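Local coordinates for protein tubulin-specific chaperone, putative (Trypanosoma brucei, PDB 4B6M) that probably binds alpha-tubulin and microtubule plus ends as tubulin-binding cofactor B, of which this chain is the C-terminal CAP-Gly domain, at residues Y36-D50 / F59-P71. Sequence-based numbering, arbitrary orientation. Where two conformers were deposited one is given.
Sequences YWVGVEFDEPVGKGD and FQCQPNYGGFLRP. With FMT (formic acid), chain C; FMT (formic acid), chain F.
Strands 36-42 and 66-69 pair antiparallel at one edge of the CAP-Gly beta sheet, and the loop after the first strand folds back so that Gly49 bonds to the other side of Gly66. Val38 and Leu69 form a hydrogen-bonded pair, as do Val40 and Gly67; Val40 N reaches Gly67 O at 2.8 Å. At Gly49 the pairing is a classic beta bulge against Tyr65 and Gly66, with Gly49 N 2.7 Å from Gly66 O. Lacking a side chain, Gly39 lets the Phe59 ring close in, CE1 lying 3.5 Å from Gly39 CA. On the opposite face of the sheet, Phe42 CZ meets Leu69 CD1, over strand 11-14. In the loop, Pro45 lies alongside Tyr65 and sets CB over one face of the phenol ring, 3.6 Å from Tyr65 CZ. At the far end Arg70, its chain bent at chi2 (-63°), lays its guanidinium flat on the Trp37 indole, planes 13° apart, in an off-centre cation-pi stack. Two backbone carbonyls hold that guanidinium: NH2 bonds to Pro34 O, while NH1 donates in its own plane to Tyr36 O at 3.1 Å, approaching from above the carbonyl plane.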
loop_
_atom_site.group_PDB
_atom_site.type_symbol
_atom_site.label_atom_id
_atom_site.label_comp_id
_atom_site.label_asym_id
_atom_site.label_seq_id
_atom_site.Cartn_x
_atom_site.Cartn_y
_atom_site.Cartn_z
ATOM N N TYR A 36 0.103 -11.716 6.725
ATOM C CA TYR A 36 -0.126 -11.066 5.418
ATOM C C TYR A 36 0.061 -9.556 5.444
ATOM O O TYR A 36 -0.258 -8.896 6.430
ATOM C CB TYR A 36 -1.518 -11.362 4.872
ATOM C CG TYR A 36 -1.605 -12.693 4.180
ATOM C CD1 TYR A 36 -1.755 -13.869 4.909
ATOM C CD2 TYR A 36 -1.505 -12.775 2.796
ATOM C CE1 TYR A 36 -1.820 -15.099 4.270
ATOM C CE2 TYR A 36 -1.564 -13.998 2.146
ATOM C CZ TYR A 36 -1.721 -15.151 2.885
ATOM O OH TYR A 36 -1.787 -16.358 2.222
ATOM N N TRP A 37 0.612 -9.050 4.346
ATOM C CA TRP A 37 0.853 -7.612 4.146
ATOM C C TRP A 37 0.250 -7.125 2.862
ATOM O O TRP A 37 0.115 -7.862 1.874
ATOM C CB TRP A 37 2.355 -7.336 4.089
ATOM C CG TRP A 37 3.016 -7.535 5.424
ATOM C CD1 TRP A 37 3.627 -8.691 5.905
ATOM C CD2 TRP A 37 3.100 -6.571 6.521
ATOM N NE1 TRP A 37 4.069 -8.503 7.196
ATOM C CE2 TRP A 37 3.783 -7.256 7.623
ATOM C CE3 TRP A 37 2.685 -5.251 6.697
ATOM C CZ2 TRP A 37 4.041 -6.617 8.828
ATOM C CZ3 TRP A 37 2.935 -4.625 7.925
ATOM C CH2 TRP A 37 3.621 -5.294 8.953
ATOM N N VAL A 38 -0.083 -5.838 2.846
ATOM C CA VAL A 38 -0.594 -5.195 1.647
ATOM C C VAL A 38 0.373 -4.087 1.232
ATOM O O VAL A 38 0.684 -3.174 2.018
ATOM C CB VAL A 38 -2.009 -4.611 1.903
ATOM C CG1 VAL A 38 -2.582 -4.025 0.615
ATOM C CG2 VAL A 38 -2.954 -5.696 2.447
ATOM N N GLY A 39 0.908 -4.179 0.018
ATOM C CA GLY A 39 1.770 -3.116 -0.501
ATOM C C GLY A 39 0.904 -2.092 -1.188
ATOM O O GLY A 39 0.173 -2.473 -2.102
ATOM N N VAL A 40 0.989 -0.828 -0.780
ATOM C CA VAL A 40 0.146 0.226 -1.363
ATOM C C VAL A 40 1.013 1.303 -1.989
ATOM O O VAL A 40 2.024 1.711 -1.405
ATOM C CB VAL A 40 -0.784 0.860 -0.300
ATOM C CG1 VAL A 40 -1.525 2.057 -0.878
ATOM C CG2 VAL A 40 -1.775 -0.156 0.239
ATOM N N GLU A 41 0.623 1.765 -3.180
ATOM C CA GLU A 41 1.205 2.975 -3.732
ATOM C C GLU A 41 0.212 4.110 -3.536
ATOM O O GLU A 41 -0.906 4.104 -4.093
ATOM C CB GLU A 41 1.524 2.808 -5.212
ATOM C CG GLU A 41 2.088 4.073 -5.812
ATOM C CD GLU A 41 2.438 3.918 -7.279
ATOM O OE1 GLU A 41 2.283 2.801 -7.828
ATOM O OE2 GLU A 41 2.846 4.924 -7.868
ATOM N N PHE A 42 0.612 5.090 -2.744
ATOM C CA PHE A 42 -0.242 6.230 -2.465
ATOM C C PHE A 42 -0.225 7.238 -3.596
ATOM O O PHE A 42 0.747 7.321 -4.365
ATOM C CB PHE A 42 0.161 6.871 -1.140
ATOM C CG PHE A 42 -0.006 5.949 0.027
ATOM C CD1 PHE A 42 -1.280 5.697 0.518
ATOM C CD2 PHE A 42 1.082 5.299 0.605
ATOM C CE1 PHE A 42 -1.474 4.823 1.570
ATOM C CE2 PHE A 42 0.897 4.435 1.682
ATOM C CZ PHE A 42 -0.389 4.187 2.158
ATOM N N ASP A 43 -1.318 7.996 -3.693
ATOM C CA ASP A 43 -1.400 9.053 -4.672
ATOM C C ASP A 43 -0.486 10.217 -4.328
ATOM O O ASP A 43 0.087 10.847 -5.230
ATOM C CB ASP A 43 -2.830 9.556 -4.776
ATOM C CG ASP A 43 -3.769 8.561 -5.425
ATOM O OD1 ASP A 43 -3.382 7.417 -5.735
ATOM O OD2 ASP A 43 -4.951 8.929 -5.607
ATOM N N GLU A 44 -0.342 10.481 -3.031
ATOM C CA GLU A 44 0.421 11.581 -2.468
ATOM C C GLU A 44 1.613 10.997 -1.701
ATOM O O GLU A 44 1.601 9.815 -1.347
ATOM C CB GLU A 44 -0.489 12.416 -1.559
ATOM C CG GLU A 44 -1.697 12.897 -2.363
ATOM C CD GLU A 44 -2.503 14.047 -1.763
ATOM O OE1 GLU A 44 -2.040 14.708 -0.827
ATOM O OE2 GLU A 44 -3.603 14.309 -2.301
ATOM N N PRO A 45 2.642 11.806 -1.464
ATOM C CA PRO A 45 3.843 11.222 -0.862
ATOM C C PRO A 45 3.737 11.062 0.669
ATOM O O PRO A 45 4.495 11.657 1.449
ATOM C CB PRO A 45 4.960 12.174 -1.313
ATOM C CG PRO A 45 4.246 13.475 -1.558
ATOM C CD PRO A 45 2.913 13.096 -2.116
ATOM N N VAL A 46 2.797 10.191 1.059
ATOM C CA VAL A 46 2.444 9.918 2.451
ATOM C C VAL A 46 2.828 8.495 2.885
ATOM O O VAL A 46 2.457 8.034 3.972
ATOM C CB VAL A 46 0.934 10.197 2.727
ATOM C CG1 VAL A 46 0.629 11.701 2.620
ATOM C CG2 VAL A 46 0.026 9.320 1.849
ATOM N N GLY A 47 3.533 7.776 2.023
ATOM C CA GLY A 47 3.959 6.433 2.387
ATOM C C GLY A 47 5.202 6.486 3.256
ATOM O O GLY A 47 6.070 7.309 3.033
ATOM N N LYS A 48 5.315 5.568 4.216
ATOM C CA LYS A 48 6.531 5.400 4.985
ATOM C C LYS A 48 7.756 4.980 4.151
ATOM O O LYS A 48 8.881 5.144 4.601
ATOM C CB LYS A 48 6.302 4.314 6.050
ATOM C CG LYS A 48 5.342 4.742 7.139
ATOM C CD LYS A 48 5.991 5.829 7.975
ATOM C CE LYS A 48 5.042 6.335 9.035
ATOM N NZ LYS A 48 4.875 5.331 10.136
ATOM N N GLY A 49 7.549 4.385 2.978
ATOM C CA GLY A 49 8.658 3.836 2.207
ATOM C C GLY A 49 8.521 3.988 0.713
ATOM O O GLY A 49 7.903 4.929 0.214
ATOM N N ASP A 50 9.168 3.059 0.005
ATOM C CA ASP A 50 9.292 3.115 -1.448
ATOM C C ASP A 50 9.061 1.744 -2.066
ATOM O O ASP A 50 9.532 1.483 -3.166
ATOM C CB ASP A 50 10.702 3.623 -1.804
ATOM C CG ASP A 50 11.809 2.661 -1.372
ATOM O OD1 ASP A 50 11.520 1.662 -0.701
ATOM O OD2 ASP A 50 12.984 2.916 -1.732
ATOM N N PHE A 59 7.543 -4.337 -4.617
ATOM C CA PHE A 59 6.771 -3.781 -5.720
ATOM C C PHE A 59 7.383 -2.489 -6.222
ATOM O O PHE A 59 8.034 -1.741 -5.461
ATOM C CB PHE A 59 5.273 -3.617 -5.352
ATOM C CG PHE A 59 4.997 -2.610 -4.260
ATOM C CD1 PHE A 59 5.024 -3.006 -2.936
ATOM C CD2 PHE A 59 4.651 -1.288 -4.577
ATOM C CE1 PHE A 59 4.759 -2.095 -1.910
ATOM C CE2 PHE A 59 4.375 -0.361 -3.556
ATOM C CZ PHE A 59 4.426 -0.781 -2.231
ATOM N N GLN A 60 7.197 -2.225 -7.517
ATOM C CA GLN A 60 7.678 -1.009 -8.149
ATOM C C GLN A 60 6.982 0.183 -7.515
ATOM O O GLN A 60 5.759 0.180 -7.399
ATOM C CB GLN A 60 7.380 -1.057 -9.646
ATOM C CG GLN A 60 8.025 0.049 -10.462
ATOM C CD GLN A 60 7.795 -0.144 -11.945
ATOM O OE1 GLN A 60 6.658 -0.296 -12.392
ATOM N NE2 GLN A 60 8.878 -0.149 -12.717
ATOM N N CYS A 61 7.762 1.178 -7.114
ATOM C CA CYS A 61 7.243 2.360 -6.451
ATOM C C CYS A 61 8.337 3.385 -6.236
ATOM O O CYS A 61 9.513 3.036 -6.094
ATOM C CB CYS A 61 6.642 1.971 -5.095
ATOM S SG CYS A 61 5.707 3.264 -4.251
ATOM N N GLN A 62 7.950 4.643 -6.203
ATOM C CA GLN A 62 8.896 5.703 -5.999
ATOM C C GLN A 62 8.968 6.137 -4.531
ATOM O O GLN A 62 8.026 5.934 -3.768
ATOM C CB GLN A 62 8.584 6.816 -6.981
ATOM C CG GLN A 62 8.681 6.274 -8.408
ATOM C CD GLN A 62 8.125 7.218 -9.437
ATOM O OE1 GLN A 62 7.553 8.245 -9.088
ATOM N NE2 GLN A 62 8.311 6.892 -10.715
ATOM N N PRO A 63 10.116 6.680 -4.107
ATOM C CA PRO A 63 10.270 7.044 -2.698
ATOM C C PRO A 63 9.152 7.936 -2.168
ATOM O O PRO A 63 8.692 8.848 -2.867
ATOM C CB PRO A 63 11.635 7.761 -2.647
ATOM C CG PRO A 63 12.383 7.151 -3.792
ATOM C CD PRO A 63 11.343 6.993 -4.873
ATOM N N ASN A 64 8.700 7.616 -0.956
ATOM C CA ASN A 64 7.646 8.347 -0.234
ATOM C C ASN A 64 6.233 8.019 -0.661
ATOM O O ASN A 64 5.302 8.606 -0.087
ATOM C CB ASN A 64 7.877 9.854 -0.227
ATOM C CG ASN A 64 9.233 10.200 0.321
ATOM O OD1 ASN A 64 9.548 9.843 1.439
ATOM N ND2 ASN A 64 10.077 10.810 -0.505
ATOM N N TYR A 65 6.087 7.083 -1.601
ATOM C CA TYR A 65 4.746 6.665 -2.085
ATOM C C TYR A 65 4.351 5.274 -1.695
ATOM O O TYR A 65 3.228 4.846 -2.013
ATOM C CB TYR A 65 4.620 6.772 -3.619
ATOM C CG TYR A 65 4.655 8.200 -4.007
ATOM C CD1 TYR A 65 5.876 8.826 -4.235
ATOM C CD2 TYR A 65 3.476 8.951 -4.094
ATOM C CE1 TYR A 65 5.926 10.180 -4.530
ATOM C CE2 TYR A 65 3.519 10.296 -4.389
ATOM C CZ TYR A 65 4.762 10.889 -4.634
ATOM O OH TYR A 65 4.803 12.224 -4.926
ATOM N N GLY A 66 5.261 4.557 -1.045
ATOM C CA GLY A 66 5.037 3.145 -0.781
ATOM C C GLY A 66 4.759 2.853 0.670
ATOM O O GLY A 66 5.397 3.401 1.582
ATOM N N GLY A 67 3.787 1.988 0.907
ATOM C CA GLY A 67 3.604 1.471 2.262
ATOM C C GLY A 67 3.353 -0.008 2.261
ATOM O O GLY A 67 2.866 -0.551 1.273
ATOM N N PHE A 68 3.716 -0.674 3.357
ATOM C CA PHE A 68 3.278 -2.041 3.602
ATOM C C PHE A 68 2.409 -1.963 4.817
ATOM O O PHE A 68 2.862 -1.504 5.876
ATOM C CB PHE A 68 4.444 -2.984 3.901
ATOM C CG PHE A 68 5.326 -3.236 2.728
ATOM C CD1 PHE A 68 5.043 -4.252 1.810
ATOM C CD2 PHE A 68 6.448 -2.439 2.529
ATOM C CE1 PHE A 68 5.852 -4.446 0.722
ATOM C CE2 PHE A 68 7.280 -2.631 1.428
ATOM C CZ PHE A 68 6.985 -3.655 0.528
ATOM N N LEU A 69 1.165 -2.367 4.652
ATOM C CA LEU A 69 0.211 -2.237 5.732
ATOM C C LEU A 69 -0.412 -3.570 6.019
ATOM O O LEU A 69 -0.454 -4.425 5.162
ATOM C CB LEU A 69 -0.950 -1.310 5.303
ATOM C CG LEU A 69 -0.757 0.190 5.028
ATOM C CD1 LEU A 69 0.245 0.518 3.927
ATOM C CD2 LEU A 69 -2.084 0.813 4.641
ATOM N N ARG A 70 -0.919 -3.748 7.230
ATOM C CA ARG A 70 -1.780 -4.902 7.503
ATOM C C ARG A 70 -3.115 -4.718 6.821
ATOM O O ARG A 70 -3.575 -3.593 6.643
ATOM C CB ARG A 70 -1.987 -5.076 9.005
ATOM C CG ARG A 70 -0.718 -5.458 9.717
ATOM C CD ARG A 70 -0.189 -6.798 9.264
ATOM N NE ARG A 70 0.674 -7.307 10.303
ATOM C CZ ARG A 70 1.374 -8.418 10.218
ATOM N NH1 ARG A 70 1.340 -9.144 9.112
ATOM N NH2 ARG A 70 2.123 -8.779 11.260
ATOM N N PRO A 71 -3.768 -5.821 6.437
ATOM C CA PRO A 71 -5.069 -5.739 5.791
ATOM C C PRO A 71 -6.101 -4.937 6.577
ATOM O O PRO A 71 -6.936 -4.252 5.940
ATOM C CB PRO A 71 -5.489 -7.226 5.637
ATOM C CG PRO A 71 -4.173 -7.943 5.523
ATOM C CD PRO A 71 -3.201 -7.183 6.404
HETATM C C FMT C . 2.720 3.019 5.422
HETATM O O1 FMT C . 1.796 2.798 6.225
HETATM O O2 FMT C . 2.831 3.990 4.717
HETATM C C FMT F . 1.344 -0.476 9.467
HETATM O O1 FMT F . 0.823 -1.589 9.261
HETATM O O2 FMT F . 0.712 0.572 9.766
HETATM O O HOH W 1 4.425 1.777 -9.268
HETATM O O HOH W 2 10.033 7.366 3.346
#